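Local coordinates for protein malate dehydrogenase (Entamoeba histolytica, PDB 3I0P) that probably interconverts malate and oxaloacetate, using the nicotinamide-adenine-dinucleotide it binds as the redox cofactor, at residues 31-39 and 92-102; 173-181 and 324-332. One frame throughout, in Å; residues are numbered along the deposited sequence.

Contact 1 of 2, residues 31-39 and 92-102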
loop_
_atom_site.group_PDB
_atom_site.type_symbol
_atom_site.label_atom_id
_atom_site.label_comp_id
_atom_site.label_asym_id
_atom_site.label_seq_id
_atom_site.Cartn_x
_atom_site.Cartn_y
_atom_site.Cartn_z
ATOM N N ASN A 31 17.481 -13.727 22.052
ATOM C CA ASN A 31 16.088 -13.905 21.634
ATOM C C ASN A 31 15.096 -13.275 22.610
ATOM O O ASN A 31 14.165 -12.587 22.188
ATOM C CB ASN A 31 15.752 -15.385 21.434
ATOM C CG ASN A 31 16.304 -15.956 20.122
ATOM O OD1 ASN A 31 17.071 -15.299 19.402
ATOM N ND2 ASN A 31 15.915 -17.200 19.816
ATOM N N ALA A 32 15.298 -13.491 23.914
ATOM C CA ALA A 32 14.425 -12.886 24.925
ATOM C C ALA A 32 14.421 -11.369 24.788
ATOM O O ALA A 32 13.373 -10.747 24.908
ATOM C CB ALA A 32 14.834 -13.299 26.331
ATOM N N ARG A 33 15.591 -10.787 24.519
ATOM C CA ARG A 33 15.719 -9.344 24.339
ATOM C C ARG A 33 15.011 -8.818 23.088
ATOM O O ARG A 33 14.300 -7.816 23.155
ATOM C CB ARG A 33 17.186 -8.908 24.356
ATOM C CG ARG A 33 17.654 -8.436 25.722
ATOM C CD ARG A 33 19.078 -7.915 25.684
ATOM N NE ARG A 33 20.036 -8.948 25.311
ATOM C CZ ARG A 33 20.921 -8.840 24.325
ATOM N NH1 ARG A 33 21.001 -7.729 23.593
ATOM N NH2 ARG A 33 21.751 -9.849 24.082
ATOM N N MET A 34 15.193 -9.499 21.961
ATOM C CA MET A 34 14.559 -9.087 20.717
ATOM C C MET A 34 13.038 -9.115 20.852
ATOM O O MET A 34 12.371 -8.167 20.475
ATOM C CB MET A 34 15.025 -9.956 19.542
ATOM C CG MET A 34 16.474 -9.719 19.115
ATOM S SD MET A 34 16.928 -10.728 17.688
ATOM C CE MET A 34 18.588 -10.157 17.326
ATOM N N VAL A 35 12.516 -10.194 21.436
ATOM C CA VAL A 35 11.078 -10.411 21.614
ATOM C C VAL A 35 10.442 -9.433 22.592
ATOM O O VAL A 35 9.368 -8.891 22.316
ATOM C CB VAL A 35 10.791 -11.859 22.069
ATOM C CG1 VAL A 35 9.340 -12.042 22.537
ATOM C CG2 VAL A 35 11.137 -12.821 20.950
ATOM N N ARG A 36 11.087 -9.200 23.732
ATOM C CA ARG A 36 10.516 -8.300 24.709
ATOM C C ARG A 36 10.565 -6.854 24.215
ATOM O O ARG A 36 9.653 -6.085 24.504
ATOM C CB ARG A 36 11.163 -8.480 26.091
ATOM C CG ARG A 36 12.529 -7.853 26.269
ATOM C CD ARG A 36 12.433 -6.439 26.807
ATOM N NE ARG A 36 13.751 -5.814 26.797
ATOM C CZ ARG A 36 14.610 -5.874 27.806
ATOM N NH1 ARG A 36 14.290 -6.522 28.912
ATOM N NH2 ARG A 36 15.790 -5.282 27.719
ATOM N N ASP A 37 11.610 -6.496 23.459
ATOM C CA ASP A 37 11.713 -5.155 22.866
ATOM C C ASP A 37 10.536 -4.866 21.938
ATOM O O ASP A 37 9.930 -3.795 22.011
ATOM C CB ASP A 37 13.018 -4.972 22.092
ATOM C CG ASP A 37 14.204 -4.641 22.987
ATOM O OD1 ASP A 37 14.046 -4.494 24.218
ATOM O OD2 ASP A 37 15.316 -4.519 22.431
ATOM N N THR A 38 10.198 -5.825 21.078
ATOM C CA THR A 38 9.116 -5.586 20.130
ATOM C C THR A 38 7.759 -5.791 20.780
ATOM O O THR A 38 6.775 -5.211 20.331
ATOM C CB THR A 38 9.226 -6.386 18.793
ATOM O OG1 THR A 38 8.136 -7.291 18.681
ATOM C CG2 THR A 38 10.530 -7.135 18.656
ATOM N N LEU A 39 7.699 -6.591 21.839
ATOM C CA LEU A 39 6.461 -6.679 22.613
ATOM C C LEU A 39 6.214 -5.392 23.394
ATOM O O LEU A 39 5.139 -4.806 23.266
ATOM C CB LEU A 39 6.417 -7.917 23.513
ATOM C CG LEU A 39 6.316 -9.232 22.733
ATOM C CD1 LEU A 39 6.051 -10.408 23.649
ATOM C CD2 LEU A 39 5.217 -9.126 21.673
ATOM N N PHE A 92 10.706 -17.205 17.009
ATOM C CA PHE A 92 9.878 -16.022 17.212
ATOM C C PHE A 92 9.916 -15.134 15.980
ATOM O O PHE A 92 10.997 -14.844 15.451
ATOM C CB PHE A 92 10.441 -15.169 18.326
ATOM C CG PHE A 92 10.407 -15.796 19.679
ATOM C CD1 PHE A 92 9.208 -15.886 20.395
ATOM C CD2 PHE A 92 11.594 -16.217 20.283
ATOM C CE1 PHE A 92 9.195 -16.425 21.679
ATOM C CE2 PHE A 92 11.588 -16.745 21.562
ATOM C CZ PHE A 92 10.391 -16.853 22.264
ATOM N N GLY A 93 8.752 -14.658 15.552
ATOM C CA GLY A 93 8.697 -13.711 14.449
ATOM C C GLY A 93 9.548 -12.489 14.727
ATOM O O GLY A 93 10.151 -11.933 13.817
ATOM N N HIS A 94 9.593 -12.086 15.997
ATOM C CA HIS A 94 10.344 -10.909 16.441
ATOM C C HIS A 94 11.823 -11.136 16.263
ATOM O O HIS A 94 12.559 -10.205 15.925
ATOM C CB HIS A 94 10.056 -10.597 17.905
ATOM C CG HIS A 94 8.691 -11.010 18.348
ATOM N ND1 HIS A 94 8.401 -12.299 18.742
ATOM C CD2 HIS A 94 7.532 -10.316 18.436
ATOM C CE1 HIS A 94 7.125 -12.375 19.071
ATOM N NE2 HIS A 94 6.574 -11.187 18.896
ATOM N N VAL A 95 12.257 -12.378 16.477
ATOM C CA VAL A 95 13.649 -12.753 16.253
ATOM C C VAL A 95 13.958 -12.705 14.756
ATOM O O VAL A 95 14.904 -12.041 14.339
ATOM C CB VAL A 95 13.974 -14.136 16.877
ATOM C CG1 VAL A 95 15.327 -14.660 16.398
ATOM C CG2 VAL A 95 13.935 -14.047 18.400
ATOM N N ASN A 96 13.146 -13.394 13.953
ATOM C CA ASN A 96 13.340 -13.424 12.505
ATOM C C ASN A 96 13.206 -12.013 11.916
ATOM O O ASN A 96 14.042 -11.575 11.109
ATOM C CB ASN A 96 12.368 -14.414 11.839
ATOM C CG ASN A 96 12.558 -15.859 12.333
ATOM O OD1 ASN A 96 13.668 -16.389 12.332
ATOM N ND2 ASN A 96 11.467 -16.495 12.752
ATOM N N GLY A 97 12.170 -11.299 12.357
ATOM C CA GLY A 97 11.907 -9.940 11.908
ATOM C C GLY A 97 13.041 -8.960 12.172
ATOM O O GLY A 97 13.444 -8.211 11.272
ATOM N N THR A 98 13.551 -8.968 13.406
ATOM C CA THR A 98 14.607 -8.052 13.814
ATOM C C THR A 98 15.864 -8.330 13.013
ATOM O O THR A 98 16.471 -7.421 12.448
ATOM C CB THR A 98 14.886 -8.150 15.326
ATOM O OG1 THR A 98 13.707 -7.775 16.039
ATOM C CG2 THR A 98 16.026 -7.238 15.744
ATOM N N ILE A 99 16.239 -9.596 12.948
ATOM C CA ILE A 99 17.394 -9.993 12.156
ATOM C C ILE A 99 17.191 -9.690 10.656
ATOM O O ILE A 99 18.053 -9.068 10.027
ATOM C CB ILE A 99 17.773 -11.455 12.432
ATOM C CG1 ILE A 99 18.225 -11.580 13.893
ATOM C CG2 ILE A 99 18.852 -11.954 11.423
ATOM C CD1 ILE A 99 18.223 -12.993 14.429
ATOM N N GLY A 100 16.033 -10.083 10.116
ATOM C CA GLY A 100 15.690 -9.844 8.713
ATOM C C GLY A 100 15.771 -8.390 8.272
ATOM O O GLY A 100 16.364 -8.083 7.233
ATOM N N MET A 101 15.179 -7.495 9.055
ATOM C CA MET A 101 15.182 -6.073 8.732
ATOM C C MET A 101 16.563 -5.447 8.942
ATOM O O MET A 101 17.046 -4.710 8.084
ATOM C CB MET A 101 14.093 -5.321 9.522
ATOM C CG MET A 101 14.083 -3.808 9.310
ATOM S SD MET A 101 13.840 -3.253 7.601
ATOM C CE MET A 101 12.054 -3.190 7.488
ATOM N N LYS A 102 17.206 -5.749 10.070
ATOM C CA LYS A 102 18.574 -5.277 10.317
ATOM C C LYS A 102 19.462 -5.655 9.144
ATOM O O LYS A 102 20.333 -4.896 8.731
ATOM C CB LYS A 102 19.141 -5.888 11.591
ATOM C CG LYS A 102 18.874 -5.093 12.828
ATOM C CD LYS A 102 19.258 -5.874 14.087
ATOM C CE LYS A 102 20.768 -6.083 14.224
ATOM N NZ LYS A 102 21.069 -6.917 15.432
HETATM O O HOH W 1 13.850 -6.831 18.580
#
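Thr98 OG1 is gripped twice where helix 93-111 meets helix 29-45: it donates to its own helix's His94 O at 2.7 Å and takes a hydrogen bond from a water, also 2.7 Å from OG1. The same water donates to Met34 O on the other helix, although the position of that carbonyl oxygen is less certain. Thr98 OG1 lies anti to its carbonyl carbon (chi1 -62°), which turns the hydroxyl back along the helix, so that His94 O receives both it and Thr98 N. Beside this water bridge, most of the remaining contact is van der Waals packing, in which Val35 serves two rings. Its CG2 sits over a face of Phe92, 3.6 Å from the ring centroid, while CG1 lies over a face of the His94 imidazole, 4.2 Å from that centroid. Thr38 OG1 comes to the edge of the imidazole beside CD2, and Leu39 CD2 reaches His94 NE2 at 3.7 Å. Further along, the extended Met34 chain carries SD past Thr98 and sets CE against Ile99 CG1, 3.7 Å away. The amide of Asn31 lies across Val95 CG2; its ND2 is held by Ala72 O and Pro70 O. The segment axes approach to 8.2 Å at 91°, an almost perpendicular helix-helix crossing in the malate/L-lactate dehydrogenase fold, the nearest atoms of the His94 side chain and a bound NAD being about 8 Å apart.

Contact 2 of 2, residues 173-181 and 324-332. With NAD (nicotinamide-adenine-dinucleotide), chain B.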
loop_
_atom_site.group_PDB
_atom_site.type_symbol
_atom_site.label_atom_id
_atom_site.label_comp_id
_atom_site.label_asym_id
_atom_site.label_seq_id
_atom_site.Cartn_x
_atom_site.Cartn_y
_atom_site.Cartn_z
ATOM N N ASP A 173 11.711 14.984 10.365
ATOM C CA ASP A 173 12.493 15.971 11.119
ATOM C C ASP A 173 11.777 16.336 12.401
ATOM O O ASP A 173 12.196 17.235 13.126
ATOM C CB ASP A 173 12.852 17.214 10.283
ATOM C CG ASP A 173 11.684 18.179 10.090
ATOM O OD1 ASP A 173 10.509 17.808 10.323
ATOM O OD2 ASP A 173 11.940 19.334 9.680
ATOM N N GLU A 174 10.687 15.627 12.664
ATOM C CA GLU A 174 9.931 15.784 13.886
ATOM C C GLU A 174 10.469 14.834 14.965
ATOM O O GLU A 174 11.468 14.144 14.742
ATOM C CB GLU A 174 8.457 15.529 13.601
ATOM C CG GLU A 174 7.940 16.328 12.428
ATOM C CD GLU A 174 6.455 16.172 12.232
ATOM O OE1 GLU A 174 6.007 15.042 11.928
ATOM O OE2 GLU A 174 5.731 17.190 12.370
ATOM N N ALA A 175 9.812 14.808 16.125
ATOM C CA ALA A 175 10.279 14.028 17.280
ATOM C C ALA A 175 10.013 12.532 17.124
ATOM O O ALA A 175 10.526 11.717 17.887
ATOM C CB ALA A 175 9.643 14.553 18.563
ATOM N N PHE A 176 9.192 12.191 16.135
ATOM C CA PHE A 176 8.837 10.814 15.799
ATOM C C PHE A 176 8.855 10.691 14.282
ATOM O O PHE A 176 8.552 11.664 13.590
ATOM C CB PHE A 176 7.426 10.495 16.312
ATOM C CG PHE A 176 6.383 11.496 15.881
ATOM C CD1 PHE A 176 5.578 11.246 14.776
ATOM C CD2 PHE A 176 6.228 12.704 16.569
ATOM C CE1 PHE A 176 4.621 12.178 14.370
ATOM C CE2 PHE A 176 5.284 13.629 16.171
ATOM C CZ PHE A 176 4.477 13.371 15.072
ATOM N N PRO A 177 9.206 9.502 13.752
ATOM C CA PRO A 177 9.139 9.306 12.296
ATOM C C PRO A 177 7.705 9.138 11.815
ATOM O O PRO A 177 6.803 8.888 12.629
ATOM C CB PRO A 177 9.895 7.993 12.086
ATOM C CG PRO A 177 9.739 7.272 13.368
ATOM C CD PRO A 177 9.783 8.329 14.433
ATOM N N TYR A 178 7.494 9.287 10.511
ATOM C CA TYR A 178 6.258 8.844 9.910
ATOM C C TYR A 178 6.238 7.335 10.066
ATOM O O TYR A 178 7.229 6.656 9.768
ATOM C CB TYR A 178 6.231 9.229 8.429
ATOM C CG TYR A 178 5.162 8.540 7.588
ATOM C CD1 TYR A 178 4.020 9.226 7.185
ATOM C CD2 TYR A 178 5.316 7.221 7.166
ATOM C CE1 TYR A 178 3.051 8.601 6.402
ATOM C CE2 TYR A 178 4.357 6.595 6.392
ATOM C CZ TYR A 178 3.231 7.285 6.011
ATOM O OH TYR A 178 2.278 6.660 5.240
ATOM N N CYS A 179 5.126 6.802 10.547
ATOM C CA CYS A 179 4.991 5.365 10.650
ATOM C C CYS A 179 3.568 4.928 10.455
ATOM O O CYS A 179 2.768 4.946 11.401
ATOM C CB CYS A 179 5.492 4.846 11.995
ATOM S SG CYS A 179 5.583 3.043 12.029
ATOM N N PHE A 180 3.242 4.524 9.230
ATOM C CA PHE A 180 1.980 3.840 9.035
ATOM C C PHE A 180 2.149 2.383 9.450
ATOM O O PHE A 180 3.162 1.750 9.140
ATOM C CB PHE A 180 1.452 3.936 7.609
ATOM C CG PHE A 180 0.219 3.115 7.396
ATOM C CD1 PHE A 180 -0.971 3.461 8.021
ATOM C CD2 PHE A 180 0.262 1.951 6.639
ATOM C CE1 PHE A 180 -2.103 2.690 7.861
ATOM C CE2 PHE A 180 -0.886 1.171 6.466
ATOM C CZ PHE A 180 -2.064 1.543 7.080
ATOM N N ASP A 181 1.161 1.871 10.170
ATOM C CA ASP A 181 1.212 0.516 10.676
ATOM C C ASP A 181 -0.196 0.009 10.906
ATOM O O ASP A 181 -0.867 0.438 11.833
ATOM C CB ASP A 181 2.013 0.467 11.977
ATOM C CG ASP A 181 2.059 -0.921 12.578
ATOM O OD1 ASP A 181 1.866 -1.912 11.831
ATOM O OD2 ASP A 181 2.298 -1.015 13.802
ATOM N N TYR A 324 -4.075 14.312 12.376
ATOM C CA TYR A 324 -2.874 13.562 12.739
ATOM C C TYR A 324 -2.114 13.092 11.493
ATOM O O TYR A 324 -2.628 13.135 10.370
ATOM C CB TYR A 324 -3.230 12.352 13.615
ATOM C CG TYR A 324 -4.027 12.672 14.862
ATOM C CD1 TYR A 324 -3.431 12.638 16.122
ATOM C CD2 TYR A 324 -5.385 12.999 14.787
ATOM C CE1 TYR A 324 -4.160 12.934 17.272
ATOM C CE2 TYR A 324 -6.124 13.287 15.935
ATOM C CZ TYR A 324 -5.503 13.252 17.171
ATOM O OH TYR A 324 -6.229 13.539 18.304
ATOM N N THR A 325 -0.879 12.658 11.695
ATOM C CA THR A 325 -0.151 11.955 10.655
ATOM C C THR A 325 0.325 10.594 11.199
ATOM O O THR A 325 0.337 10.365 12.417
ATOM C CB THR A 325 1.033 12.782 10.103
ATOM O OG1 THR A 325 1.973 13.015 11.147
ATOM C CG2 THR A 325 0.563 14.120 9.542
ATOM N N ALA A 326 0.695 9.692 10.290
ATOM C CA ALA A 326 1.114 8.347 10.654
ATOM C C ALA A 326 2.125 8.375 11.792
ATOM O O ALA A 326 3.179 9.007 11.684
ATOM C CB ALA A 326 1.691 7.636 9.447
ATOM N N GLY A 327 1.784 7.712 12.891
ATOM C CA GLY A 327 2.707 7.558 14.009
ATOM C C GLY A 327 2.651 8.626 15.089
ATOM O O GLY A 327 3.390 8.544 16.070
ATOM N N GLU A 328 1.779 9.620 14.912
ATOM C CA GLU A 328 1.653 10.748 15.854
ATOM C C GLU A 328 0.970 10.294 17.139
ATOM O O GLU A 328 1.505 10.497 18.233
ATOM C CB GLU A 328 0.886 11.917 15.211
ATOM C CG GLU A 328 0.879 13.211 16.002
ATOM C CD GLU A 328 0.332 14.396 15.197
ATOM O OE1 GLU A 328 -0.206 14.153 14.087
ATOM O OE2 GLU A 328 0.449 15.569 15.666
ATOM N N LYS A 329 -0.207 9.683 16.984
ATOM C CA LYS A 329 -0.943 9.053 18.075
ATOM C C LYS A 329 -0.078 8.075 18.884
ATOM O O LYS A 329 -0.217 7.986 20.112
ATOM C CB LYS A 329 -2.206 8.355 17.541
ATOM C CG LYS A 329 -3.454 9.212 17.628
ATOM C CD LYS A 329 -4.397 9.007 16.461
ATOM C CE LYS A 329 -5.523 8.042 16.767
ATOM N NZ LYS A 329 -6.740 8.458 16.019
ATOM N N GLU A 330 0.823 7.361 18.207
ATOM C CA GLU A 330 1.666 6.397 18.889
ATOM C C GLU A 330 2.741 7.076 19.706
ATOM O O GLU A 330 3.090 6.601 20.784
ATOM C CB GLU A 330 2.279 5.401 17.915
ATOM C CG GLU A 330 1.297 4.332 17.416
ATOM C CD GLU A 330 0.375 4.820 16.310
ATOM O OE1 GLU A 330 0.723 5.792 15.610
ATOM O OE2 GLU A 330 -0.709 4.227 16.140
ATOM N N TYR A 331 3.270 8.185 19.195
ATOM C CA TYR A 331 4.304 8.943 19.900
ATOM C C TYR A 331 3.751 9.531 21.198
ATOM O O TYR A 331 4.365 9.398 22.259
ATOM C CB TYR A 331 4.906 10.031 18.989
ATOM C CG TYR A 331 5.715 11.091 19.710
ATOM C CD1 TYR A 331 7.029 10.843 20.125
ATOM C CD2 TYR A 331 5.161 12.351 19.975
ATOM C CE1 TYR A 331 7.767 11.825 20.791
ATOM C CE2 TYR A 331 5.885 13.333 20.639
ATOM C CZ TYR A 331 7.179 13.067 21.045
ATOM O OH TYR A 331 7.878 14.049 21.697
ATOM N N GLU A 332 2.586 10.161 21.112
ATOM C CA GLU A 332 1.969 10.768 22.281
ATOM C C GLU A 332 1.589 9.744 23.352
ATOM O O GLU A 332 1.725 10.018 24.548
ATOM C CB GLU A 332 0.776 11.638 21.885
ATOM C CG GLU A 332 1.198 12.985 21.295
ATOM C CD GLU A 332 0.026 13.864 20.898
ATOM O OE1 GLU A 332 -1.138 13.447 21.089
ATOM O OE2 GLU A 332 0.274 14.975 20.388
HETATM P PA NAD B . -5.266 1.164 13.201
HETATM O O1A NAD B . -5.156 1.338 14.696
HETATM O O2A NAD B . -6.624 1.191 12.578
HETATM O O5B NAD B . -4.351 2.314 12.547
HETATM C C5B NAD B . -2.999 2.502 13.003
HETATM C C4B NAD B . -2.177 3.382 12.052
HETATM O O4B NAD B . -2.951 4.465 11.520
HETATM C C3B NAD B . -1.003 4.043 12.745
HETATM O O3B NAD B . 0.053 4.213 11.785
HETATM C C2B NAD B . -1.546 5.391 13.169
HETATM O O2B NAD B . -0.506 6.361 13.297
HETATM C C1B NAD B . -2.462 5.723 12.009
HETATM N N9A NAD B . -3.608 6.616 12.349
HETATM C C8A NAD B . -4.612 6.359 13.201
HETATM N N7A NAD B . -5.457 7.412 13.194
HETATM C C5A NAD B . -4.980 8.330 12.321
HETATM C C6A NAD B . -5.404 9.591 11.891
HETATM N N6A NAD B . -6.536 10.154 12.379
HETATM N N1A NAD B . -4.668 10.273 10.980
HETATM C C2A NAD B . -3.540 9.749 10.482
HETATM N N3A NAD B . -3.114 8.540 10.872
HETATM C C4A NAD B . -3.814 7.815 11.790
HETATM O O3 NAD B . -4.467 -0.166 12.712
HETATM P PN NAD B . -4.844 -1.730 12.964
HETATM O O1N NAD B . -5.154 -2.336 11.617
HETATM O O2N NAD B . -5.822 -1.860 14.106
HETATM O O5D NAD B . -3.464 -2.368 13.470
HETATM C C5D NAD B . -3.042 -2.230 14.830
HETATM C C4D NAD B . -1.786 -3.059 15.084
HETATM O O4D NAD B . -2.060 -4.452 14.903
HETATM C C3D NAD B . -0.661 -2.715 14.116
HETATM O O3D NAD B . 0.495 -2.368 14.891
HETATM C C2D NAD B . -0.455 -3.969 13.266
HETATM O O2D NAD B . 0.906 -4.258 12.900
HETATM C C1D NAD B . -0.974 -5.050 14.187
HETATM N N1N NAD B . -1.372 -6.251 13.454
HETATM C C2N NAD B . -0.534 -7.311 13.464
HETATM C C3N NAD B . -0.872 -8.481 12.779
HETATM C C7N NAD B . 0.048 -9.671 12.777
HETATM O O7N NAD B . -0.289 -10.678 12.166
HETATM N N7N NAD B . 1.202 -9.605 13.435
HETATM C C4N NAD B . -2.084 -8.538 12.086
HETATM C C5N NAD B . -2.928 -7.422 12.085
HETATM C C6N NAD B . -2.545 -6.280 12.787
#
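The Phe176 and Tyr331 rings lie nearly parallel, planes 26° apart, but are offset until little of one ring covers the other. Phe176 CD2 rests over one face of Tyr331, towards its rim, 3.6 Å from Tyr331 CG, and Ala175 CB approaches the phenol end of the same ring. At the edge of Phe176 lie Ala326 O and Thr325 OG1; its CZ meets Glu328 CG at 3.7 Å. With chi1 at 52°, Phe176 CG stands between its backbone N and carbonyl carbon, directing the ring toward the start of helix 328-340. A third ring, Tyr178, has Ala326 CB over one face, 3.7 Å from the ring centroid. Next to Tyr178 the backbones are joined by Cys179 N to Ala326 O, 3.2 Å long, the donor standing above the carbonyl plane. A type II turn from Thr325 to Glu328 puts Gly327 at the N-cap of helix 328-340, where Gly327 N donates to NAD O2B at 2.7 Å; NAD O2B in turn donates to Glu330 OE1, 2.7 Å away. On the strand, Asp181 OD1 and OD2 accept from NAD O2D and O3D, so both segments line the cofactor pocket. Tyr178 OH bonds to Cys249 O of the second subunit, and Glu328 OE1 pairs with Arg312. Strand 178-182 is outermost in its sheet within this chain, beside strand 166-170, with helix 127-136 against Pro177 and Cys179 and helix 297-312 against Phe176.

How the contacts relate
From the N terminus, the chain enters helix 29-45, then passes through helix 55-64 and strands 75-79 and 83-87 before helix 93-111 returns to it; contact 1 closes this loop of 52 residues. Only afterwards does contact 2 open, so the two follow in series, neither nested nor crossed. Contact 2 spans a longer loop of 142 residues, joining strand 178-182, outermost in its sheet within the chain, to the start of helix 328-340. The nearest atoms of contact 1 and contact 2 are about 9 Å apart. Helix 127-136 links them, its Tyr129 and Tyr130 meeting contact 1 and its Leu132 meeting contact 2.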